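Local coordinates for hypothetical protein aq_1447 (Aquifex aeolicus, PDB 1YVU) that acts as a DNA-guided RNA endonuclease, using short single-stranded DNA guides to bind complementary target RNA and cleave it with the help of magnesium ions, at residues 320-325 against 337-342; 484-489 against 665-670; 627-632 against 658-663. One frame throughout, in Å; residues are numbered along the deposited sequence.

Contact 1: 320-325 against 337-342; sequences DTVLDA and RKFLEL
Phe339 sets its CG anti to the backbone N (chi1 178°), and this throws the ring away from helix 337-342 toward the strand of Val322 and Leu323. Val322 answers with a chi1 of -54°, which leaves CG2 between the backbone N and the carbonyl carbon and directs that methyl at the ring. The two side chains meet at an oblique angle, Val322 CG2 lying 3.8 Å from Phe339 CE2. The rest of the encounter belongs to the far end of the ring. Phe339 CZ comes within 3.8 Å of Asp324 N, which lies in the ring plane at its edge, and within 4.0 Å of Asp324 CB. The phenyl group therefore ends against the backbone where the strand gives way to a turn, with Leu323 C also near its plane. Thr330 of the adjoining strand touches the same phenylalanine, and Val322 packs further on Val332 and Tyr486.

The carboxylate of Asp324 has other work. Its OD1 accepts a hydrogen bond from Lys328 N in the following turn, with weak ones from Lys326 N and Gly327 N, while OD2 accepts from Arg344 N, just past the helix. Within the helix, Lys338 O takes both Leu342 N and Glu341 N, each at 3.1 Å.

The contact thus joins the linker L2 to the start of the Mid domain, across a chain interval of only eleven residues. Its chemistry is divided: the Phe339 contact is van der Waals packing, with a methyl on one part of the ring and backbone at its edge, whereas the buried Asp324 carboxylate is satisfied by backbone N-H groups on both of its oxygens, an environment that would probably help it keep its negative charge.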
loop_
_atom_site.group_PDB
_atom_site.type_symbol
_atom_site.label_atom_id
_atom_site.label_comp_id
_atom_site.label_asym_id
_atom_site.label_seq_id
_atom_site.Cartn_x
_atom_site.Cartn_y
_atom_site.Cartn_z
ATOM N N ASP A 320 20.811 10.938 -11.981
ATOM C CA ASP A 320 19.982 12.040 -11.487
ATOM C C ASP A 320 20.062 13.330 -12.282
ATOM O O ASP A 320 19.362 14.301 -11.979
ATOM C CB ASP A 320 20.287 12.339 -10.012
ATOM C CG ASP A 320 21.751 12.120 -9.640
ATOM O OD1 ASP A 320 22.639 12.150 -10.534
ATOM O OD2 ASP A 320 22.004 11.893 -8.435
ATOM N N THR A 321 20.894 13.323 -13.315
ATOM C CA THR A 321 21.078 14.501 -14.140
ATOM C C THR A 321 19.891 14.756 -15.033
ATOM O O THR A 321 19.448 13.880 -15.788
ATOM C CB THR A 321 22.380 14.440 -14.966
ATOM O OG1 THR A 321 23.493 14.256 -14.070
ATOM C CG2 THR A 321 22.578 15.744 -15.752
ATOM N N VAL A 322 19.361 15.960 -14.856
ATOM C CA VAL A 322 18.232 16.474 -15.607
ATOM C C VAL A 322 18.650 17.674 -16.472
ATOM O O VAL A 322 19.646 18.338 -16.188
ATOM C CB VAL A 322 17.095 16.894 -14.648
ATOM C CG1 VAL A 322 16.713 15.737 -13.715
ATOM C CG2 VAL A 322 17.460 18.183 -13.858
ATOM N N LEU A 323 17.874 17.957 -17.510
ATOM C CA LEU A 323 18.155 19.082 -18.394
ATOM C C LEU A 323 16.906 19.786 -18.913
ATOM O O LEU A 323 15.852 19.171 -19.010
ATOM C CB LEU A 323 19.074 18.662 -19.558
ATOM C CG LEU A 323 18.972 17.377 -20.398
ATOM C CD1 LEU A 323 17.626 17.188 -21.103
ATOM C CD2 LEU A 323 20.105 17.412 -21.423
ATOM N N ASP A 324 17.038 21.068 -19.248
ATOM C CA ASP A 324 15.925 21.860 -19.781
ATOM C C ASP A 324 15.870 21.863 -21.332
ATOM O O ASP A 324 16.534 21.035 -21.975
ATOM C CB ASP A 324 15.926 23.278 -19.179
ATOM C CG ASP A 324 17.014 24.186 -19.742
ATOM O OD1 ASP A 324 18.070 23.720 -20.222
ATOM O OD2 ASP A 324 16.797 25.400 -19.688
ATOM N N ALA A 325 15.049 22.749 -21.916
ATOM C CA ALA A 325 14.878 22.846 -23.373
ATOM C C ALA A 325 16.085 23.387 -24.091
ATOM O O ALA A 325 16.252 23.146 -25.289
ATOM C CB ALA A 325 13.679 23.659 -23.713
ATOM N N ARG A 337 17.459 25.922 -6.998
ATOM C CA ARG A 337 16.474 26.973 -7.178
ATOM C C ARG A 337 17.016 27.702 -8.397
ATOM O O ARG A 337 16.259 28.146 -9.253
ATOM C CB ARG A 337 16.481 27.941 -5.996
ATOM C CG ARG A 337 15.688 27.505 -4.793
ATOM C CD ARG A 337 16.573 26.798 -3.787
ATOM N NE ARG A 337 15.784 26.243 -2.696
ATOM C CZ ARG A 337 15.780 26.680 -1.436
ATOM N NH1 ARG A 337 16.548 27.704 -1.084
ATOM N NH2 ARG A 337 14.974 26.124 -0.559
ATOM N N LYS A 338 18.354 27.736 -8.464
ATOM C CA LYS A 338 19.128 28.357 -9.531
ATOM C C LYS A 338 18.753 27.756 -10.862
ATOM O O LYS A 338 18.427 28.502 -11.801
ATOM C CB LYS A 338 20.626 28.141 -9.315
ATOM C CG LYS A 338 21.324 29.088 -8.323
ATOM C CD LYS A 338 22.807 28.666 -8.137
ATOM C CE LYS A 338 23.636 29.665 -7.326
ATOM N NZ LYS A 338 24.987 29.114 -6.988
ATOM N N PHE A 339 18.737 26.416 -10.913
ATOM C CA PHE A 339 18.375 25.702 -12.137
ATOM C C PHE A 339 16.939 26.055 -12.530
ATOM O O PHE A 339 16.689 26.469 -13.652
ATOM C CB PHE A 339 18.576 24.174 -12.001
ATOM C CG PHE A 339 18.161 23.382 -13.234
ATOM C CD1 PHE A 339 18.783 23.599 -14.477
ATOM C CD2 PHE A 339 17.053 22.511 -13.186
ATOM C CE1 PHE A 339 18.285 22.968 -15.662
ATOM C CE2 PHE A 339 16.554 21.878 -14.365
ATOM C CZ PHE A 339 17.165 22.110 -15.599
ATOM N N LEU A 340 16.042 26.052 -11.555
ATOM C CA LEU A 340 14.647 26.357 -11.828
ATOM C C LEU A 340 14.358 27.823 -12.110
ATOM O O LEU A 340 13.246 28.161 -12.508
ATOM C CB LEU A 340 13.763 25.857 -10.691
ATOM C CG LEU A 340 13.512 24.350 -10.607
ATOM C CD1 LEU A 340 12.949 24.038 -9.219
ATOM C CD2 LEU A 340 12.586 23.851 -11.742
ATOM N N GLU A 341 15.344 28.688 -11.878
ATOM C CA GLU A 341 15.175 30.111 -12.131
ATOM C C GLU A 341 15.503 30.336 -13.574
ATOM O O GLU A 341 14.698 30.876 -14.323
ATOM C CB GLU A 341 16.103 30.960 -11.249
ATOM C CG GLU A 341 15.524 31.386 -9.881
ATOM C CD GLU A 341 16.525 32.116 -8.954
ATOM O OE1 GLU A 341 17.050 33.194 -9.339
ATOM O OE2 GLU A 341 16.762 31.615 -7.826
ATOM N N LEU A 342 16.626 29.745 -13.968
ATOM C CA LEU A 342 17.185 29.857 -15.310
ATOM C C LEU A 342 16.677 28.917 -16.405
ATOM O O LEU A 342 16.872 29.199 -17.592
ATOM C CB LEU A 342 18.710 29.742 -15.206
ATOM C CG LEU A 342 19.468 30.947 -14.627
ATOM C CD1 LEU A 342 20.843 30.532 -14.076
ATOM C CD2 LEU A 342 19.623 32.003 -15.720
#

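Contact 2: 484-489 against 665-670; sequences IPYKLK and MNYSSF
The aromatic part of this contact is the meeting of Tyr486 and Tyr667, whose side chains run past each other in opposite directions. Their ring planes are inclined at 51° with centroids 5.0 Å apart, an oblique pairing rather than a regular stack. Tyr667 CD2 lies over one face of the Tyr486 ring, displaced toward its rim and 3.4 Å from Tyr486 CZ.

Apolar packing also reaches Tyr667 from Pro485 and Ile484. Pro485 CG approaches Tyr667 CD2 at 3.6 Å, and Ile484 CG2 lies 3.9 Å from Tyr667 CZ, each at a slant to the ring. A separate patch forms round Met665, present as selenomethionine: its chain bends at chi2 (-37°) and chi3 (-95°), which brings CE to within 3.9 Å of Lys487 CA, while its CG lies 3.9 Å from Leu488 CD1.

Polar interaction is sparse. Tyr486 O lies in the plane of the Tyr667 ring, at its edge, 3.1 Å from Tyr667 CE2 and 3.2 Å from Tyr667 OH; the hydroxyl may donate to this oxygen, although its proton has another acceptor within reach. The hydroxyl of Tyr486 is instead bound to Glu475 of helix 466-480, and Lys487 NZ forms a salt bridge with Glu527.

Two parts of the PIWI domain, the stretch 484-489 and the loop after helix 652-661, are thereby joined away from the probable catalytic aspartates. The chemistry implies that ring and methyl surfaces carry the interface, with the polar ends of Tyr486 and Lys487 served by acidic residues beyond it.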
loop_
_atom_site.group_PDB
_atom_site.type_symbol
_atom_site.label_atom_id
_atom_site.label_comp_id
_atom_site.label_asym_id
_atom_site.label_seq_id
_atom_site.Cartn_x
_atom_site.Cartn_y
_atom_site.Cartn_z
ATOM N N ILE A 484 6.800 20.773 -18.975
ATOM C CA ILE A 484 7.788 20.225 -18.052
ATOM C C ILE A 484 9.101 21.033 -17.961
ATOM O O ILE A 484 9.716 21.366 -18.980
ATOM C CB ILE A 484 8.044 18.706 -18.322
ATOM C CG1 ILE A 484 8.569 18.461 -19.739
ATOM C CG2 ILE A 484 6.753 17.902 -18.064
ATOM C CD1 ILE A 484 9.405 17.198 -19.865
ATOM N N PRO A 485 9.531 21.375 -16.732
ATOM C CA PRO A 485 10.762 22.150 -16.523
ATOM C C PRO A 485 12.062 21.532 -17.007
ATOM O O PRO A 485 12.972 22.227 -17.492
ATOM C CB PRO A 485 10.777 22.361 -15.007
ATOM C CG PRO A 485 9.987 21.197 -14.485
ATOM C CD PRO A 485 8.879 21.072 -15.445
ATOM N N TYR A 486 12.112 20.219 -16.892
ATOM C CA TYR A 486 13.278 19.457 -17.257
ATOM C C TYR A 486 12.893 18.012 -17.499
ATOM O O TYR A 486 11.757 17.604 -17.201
ATOM C CB TYR A 486 14.318 19.539 -16.115
ATOM C CG TYR A 486 13.784 19.198 -14.727
ATOM C CD1 TYR A 486 13.649 17.867 -14.305
ATOM C CD2 TYR A 486 13.360 20.191 -13.856
ATOM C CE1 TYR A 486 13.103 17.534 -13.058
ATOM C CE2 TYR A 486 12.795 19.873 -12.588
ATOM C CZ TYR A 486 12.666 18.544 -12.205
ATOM O OH TYR A 486 12.066 18.203 -11.015
ATOM N N LYS A 487 13.862 17.236 -17.980
ATOM C CA LYS A 487 13.711 15.796 -18.209
ATOM C C LYS A 487 15.089 15.237 -18.000
ATOM O O LYS A 487 16.070 15.968 -18.119
ATOM C CB LYS A 487 13.182 15.439 -19.609
ATOM C CG LYS A 487 14.103 15.731 -20.790
ATOM C CD LYS A 487 13.434 15.381 -22.104
ATOM C CE LYS A 487 14.392 15.583 -23.258
ATOM N NZ LYS A 487 13.825 15.013 -24.502
ATOM N N LEU A 488 15.156 13.949 -17.680
ATOM C CA LEU A 488 16.408 13.244 -17.439
ATOM C C LEU A 488 17.262 13.206 -18.703
ATOM O O LEU A 488 16.730 13.239 -19.818
ATOM C CB LEU A 488 16.125 11.823 -16.934
ATOM C CG LEU A 488 15.483 11.681 -15.559
ATOM C CD1 LEU A 488 14.611 10.457 -15.517
ATOM C CD2 LEU A 488 16.556 11.637 -14.468
ATOM N N LYS A 489 18.577 13.235 -18.505
ATOM C CA LYS A 489 19.547 13.216 -19.587
ATOM C C LYS A 489 19.828 11.790 -20.014
ATOM O O LYS A 489 19.952 11.513 -21.192
ATOM C CB LYS A 489 20.836 13.865 -19.097
ATOM C CG LYS A 489 22.033 13.763 -20.030
ATOM C CD LYS A 489 23.266 14.092 -19.254
ATOM C CE LYS A 489 24.483 13.967 -20.088
ATOM N NZ LYS A 489 25.276 15.231 -19.969
HETATM N N MSE A 665 10.868 12.369 -11.833
HETATM C CA MSE A 665 9.926 12.736 -12.866
HETATM C C MSE A 665 8.611 13.130 -12.262
HETATM O O MSE A 665 7.618 13.284 -12.960
HETATM C CB MSE A 665 9.767 11.627 -13.905
HETATM C CG MSE A 665 10.967 11.499 -14.804
HETATM SE SE MSE A 665 11.735 13.232 -15.229
HETATM C CE MSE A 665 10.864 13.517 -16.854
ATOM N N ASN A 666 8.622 13.318 -10.947
ATOM C CA ASN A 666 7.445 13.733 -10.192
ATOM C C ASN A 666 7.480 15.224 -9.898
ATOM O O ASN A 666 6.584 15.758 -9.255
ATOM C CB ASN A 666 7.349 12.925 -8.921
ATOM C CG ASN A 666 6.904 11.537 -9.182
ATOM O OD1 ASN A 666 5.870 11.336 -9.820
ATOM N ND2 ASN A 666 7.678 10.549 -8.718
ATOM N N TYR A 667 8.578 15.843 -10.334
ATOM C CA TYR A 667 8.849 17.274 -10.263
ATOM C C TYR A 667 8.516 17.947 -8.948
ATOM O O TYR A 667 7.841 18.976 -8.910
ATOM C CB TYR A 667 8.135 17.993 -11.418
ATOM C CG TYR A 667 8.434 17.413 -12.766
ATOM C CD1 TYR A 667 7.578 16.464 -13.347
ATOM C CD2 TYR A 667 9.566 17.801 -13.471
ATOM C CE1 TYR A 667 7.841 15.921 -14.623
ATOM C CE2 TYR A 667 9.854 17.263 -14.750
ATOM C CZ TYR A 667 8.978 16.330 -15.312
ATOM O OH TYR A 667 9.172 15.871 -16.587
ATOM N N SER A 668 8.964 17.338 -7.864
ATOM C CA SER A 668 8.733 17.877 -6.539
ATOM C C SER A 668 10.107 17.931 -5.897
ATOM O O SER A 668 10.529 16.996 -5.195
ATOM C CB SER A 668 7.770 16.969 -5.784
ATOM O OG SER A 668 7.542 17.444 -4.475
ATOM N N SER A 669 10.822 19.008 -6.201
ATOM C CA SER A 669 12.177 19.195 -5.699
ATOM C C SER A 669 12.335 19.583 -4.239
ATOM O O SER A 669 13.347 19.296 -3.603
ATOM C CB SER A 669 12.883 20.226 -6.547
ATOM O OG SER A 669 12.147 21.418 -6.760
ATOM N N PHE A 670 11.315 20.249 -3.730
ATOM C CA PHE A 670 11.323 20.746 -2.371
ATOM C C PHE A 670 10.670 19.771 -1.415
ATOM O O PHE A 670 10.883 19.812 -0.212
ATOM C CB PHE A 670 10.673 22.141 -2.366
ATOM C CG PHE A 670 11.360 23.122 -3.305
ATOM C CD1 PHE A 670 10.899 23.300 -4.614
ATOM C CD2 PHE A 670 12.538 23.787 -2.919
ATOM C CE1 PHE A 670 11.597 24.126 -5.550
ATOM C CE2 PHE A 670 13.247 24.615 -3.843
ATOM C CZ PHE A 670 12.766 24.779 -5.163
#

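Contact 3: 627-632 against 658-663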
loop_
_atom_site.group_PDB
_atom_site.type_symbol
_atom_site.label_atom_id
_atom_site.label_comp_id
_atom_site.label_asym_id
_atom_site.label_seq_id
_atom_site.Cartn_x
_atom_site.Cartn_y
_atom_site.Cartn_z
ATOM N N LEU A 627 14.475 -1.247 -0.975
ATOM C CA LEU A 627 15.110 -0.041 -1.449
ATOM C C LEU A 627 14.644 1.265 -0.833
ATOM O O LEU A 627 13.436 1.513 -0.718
ATOM C CB LEU A 627 14.882 0.021 -2.971
ATOM C CG LEU A 627 15.561 1.099 -3.795
ATOM C CD1 LEU A 627 17.060 0.875 -3.684
ATOM C CD2 LEU A 627 15.078 1.096 -5.266
ATOM N N ALA A 628 15.602 2.152 -0.576
ATOM C CA ALA A 628 15.290 3.465 -0.054
ATOM C C ALA A 628 15.179 4.402 -1.272
ATOM O O ALA A 628 16.198 4.708 -1.926
ATOM C CB ALA A 628 16.367 3.902 0.842
ATOM N N THR A 629 13.948 4.838 -1.557
ATOM C CA THR A 629 13.650 5.715 -2.689
ATOM C C THR A 629 13.721 7.208 -2.476
ATOM O O THR A 629 13.607 7.975 -3.445
ATOM C CB THR A 629 12.268 5.465 -3.190
ATOM O OG1 THR A 629 11.379 5.265 -2.072
ATOM C CG2 THR A 629 12.265 4.280 -4.111
ATOM N N TYR A 630 13.800 7.624 -1.211
ATOM C CA TYR A 630 13.845 9.040 -0.831
ATOM C C TYR A 630 14.602 9.208 0.490
ATOM O O TYR A 630 14.621 8.288 1.305
ATOM C CB TYR A 630 12.412 9.629 -0.736
ATOM C CG TYR A 630 11.528 9.149 0.421
ATOM C CD1 TYR A 630 11.110 10.047 1.421
ATOM C CD2 TYR A 630 11.059 7.820 0.489
ATOM C CE1 TYR A 630 10.233 9.645 2.468
ATOM C CE2 TYR A 630 10.184 7.398 1.533
ATOM C CZ TYR A 630 9.769 8.322 2.515
ATOM O OH TYR A 630 8.873 7.960 3.507
ATOM N N ASN A 631 15.168 10.401 0.703
ATOM C CA ASN A 631 15.934 10.752 1.908
ATOM C C ASN A 631 15.013 10.987 3.119
ATOM O O ASN A 631 13.865 11.411 2.946
ATOM C CB ASN A 631 16.744 12.026 1.649
ATOM C CG ASN A 631 17.489 12.004 0.319
ATOM O OD1 ASN A 631 18.373 11.190 0.113
ATOM N ND2 ASN A 631 17.144 12.921 -0.574
ATOM N N GLN A 632 15.514 10.720 4.332
ATOM C CA GLN A 632 14.728 10.903 5.571
ATOM C C GLN A 632 14.538 12.386 5.869
ATOM O O GLN A 632 15.495 13.061 6.271
ATOM C CB GLN A 632 15.421 10.278 6.791
ATOM C CG GLN A 632 15.604 8.775 6.791
ATOM C CD GLN A 632 16.167 8.258 8.121
ATOM O OE1 GLN A 632 17.326 8.513 8.464
ATOM N NE2 GLN A 632 15.343 7.526 8.869
ATOM N N GLN A 658 16.758 2.825 -12.273
ATOM C CA GLN A 658 15.775 3.465 -13.154
ATOM C C GLN A 658 14.544 3.919 -12.361
ATOM O O GLN A 658 13.875 4.857 -12.731
ATOM C CB GLN A 658 15.315 2.476 -14.212
ATOM C CG GLN A 658 16.436 1.800 -14.953
ATOM C CD GLN A 658 15.976 0.728 -15.913
ATOM O OE1 GLN A 658 15.007 -0.004 -15.665
ATOM N NE2 GLN A 658 16.677 0.633 -17.034
ATOM N N ILE A 659 14.244 3.211 -11.273
ATOM C CA ILE A 659 13.119 3.521 -10.403
ATOM C C ILE A 659 13.460 4.795 -9.678
ATOM O O ILE A 659 12.659 5.729 -9.654
ATOM C CB ILE A 659 12.906 2.355 -9.435
ATOM C CG1 ILE A 659 11.850 1.455 -10.020
ATOM C CG2 ILE A 659 12.605 2.803 -7.957
ATOM C CD1 ILE A 659 11.858 0.144 -9.417
ATOM N N LEU A 660 14.688 4.817 -9.149
ATOM C CA LEU A 660 15.267 5.935 -8.415
ATOM C C LEU A 660 15.362 7.171 -9.271
ATOM O O LEU A 660 15.080 8.264 -8.793
ATOM C CB LEU A 660 16.650 5.577 -7.947
ATOM C CG LEU A 660 16.740 4.756 -6.692
ATOM C CD1 LEU A 660 18.161 4.342 -6.457
ATOM C CD2 LEU A 660 16.256 5.614 -5.560
ATOM N N SER A 661 15.692 6.993 -10.553
ATOM C CA SER A 661 15.787 8.130 -11.465
ATOM C C SER A 661 14.414 8.689 -11.785
ATOM O O SER A 661 14.246 9.892 -11.797
ATOM C CB SER A 661 16.527 7.748 -12.739
ATOM O OG SER A 661 17.894 7.475 -12.452
ATOM N N LEU A 662 13.423 7.810 -11.897
ATOM C CA LEU A 662 12.045 8.185 -12.217
ATOM C C LEU A 662 11.303 8.852 -11.093
ATOM O O LEU A 662 10.203 9.324 -11.317
ATOM C CB LEU A 662 11.232 6.966 -12.681
ATOM C CG LEU A 662 11.511 6.383 -14.073
ATOM C CD1 LEU A 662 10.796 5.073 -14.259
ATOM C CD2 LEU A 662 11.150 7.339 -15.183
ATOM N N THR A 663 11.878 8.888 -9.887
ATOM C CA THR A 663 11.207 9.554 -8.757
ATOM C C THR A 663 11.248 11.039 -9.041
ATOM O O THR A 663 10.370 11.785 -8.665
ATOM C CB THR A 663 11.953 9.367 -7.466
ATOM O OG1 THR A 663 13.334 9.699 -7.679
ATOM C CG2 THR A 663 11.815 7.957 -6.963
#
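Leu627 and Ile659 cross obliquely, methyl against methyl, where strand 624-627 ends beside helix 652-661. Leu627 swings its branch opposite the main-chain nitrogen (chi1 -173°) and extends CD2 to 4.0 Å from Ile659 CG2. The same isoleucine methyl meets Thr629 CG2 at 4.1 Å, also at a slant, and so touches two side chains of the PIWI box. Thr629 turns its hydroxyl to another partner, Lys674 O.

Leu660 faces the backbone instead. Its CD2 lies 3.7 Å from Ala628 O and 3.9 Å from Thr629 CA, laid against the peptide as the chain leaves the strand. One turn on, Thr663 divides its two branches: CG2 approaches Thr629 O at 3.9 Å, while OG1 donates back to Leu660 O from 28° out of the carbonyl plane, and also receives a hydrogen bond from Lys614 NZ. Replacing Thr663 with an alanine removes both branches and would probably leave Leu660 O and Lys614 NZ without their hydroxyl partner, and open a gap beside Thr629 O.

Ile659 also touches His569 of strand 565-570 and Val643 of strand 641-645. Across the contact itself the chemistry is that of methyls packed on methyls and on backbone carbonyls, which implies that the PIWI box is held to this helix by fit, while Thr629 OG1 is bound to Lys674 O, and Thr663 OG1 to Leu660 O and Lys614 NZ.

Contacts 1 and 2 form one continuous structure: their centres are 8 Å apart, and strands 322-323 and 487-488 pair antiparallel, with Leu323 N 2.8 Å from Lys487 O and Thr321 O 2.9 Å from Lys489 N, both probable hydrogen bonds. Contact 2 continues into contact 3, 13 Å away between centres, where Leu488 CD1 packs on Ser661 O. Contacts 1 and 3 do not touch. The series thus leads from the L2–Mid junction into the PIWI domain. Contact 3 comes nearest the probable active site: the Ile659 side chain is about 11 Å from that of Asp571, a probable catalytic residue, as are Asp502 and Asp683, which bind the calcium ion.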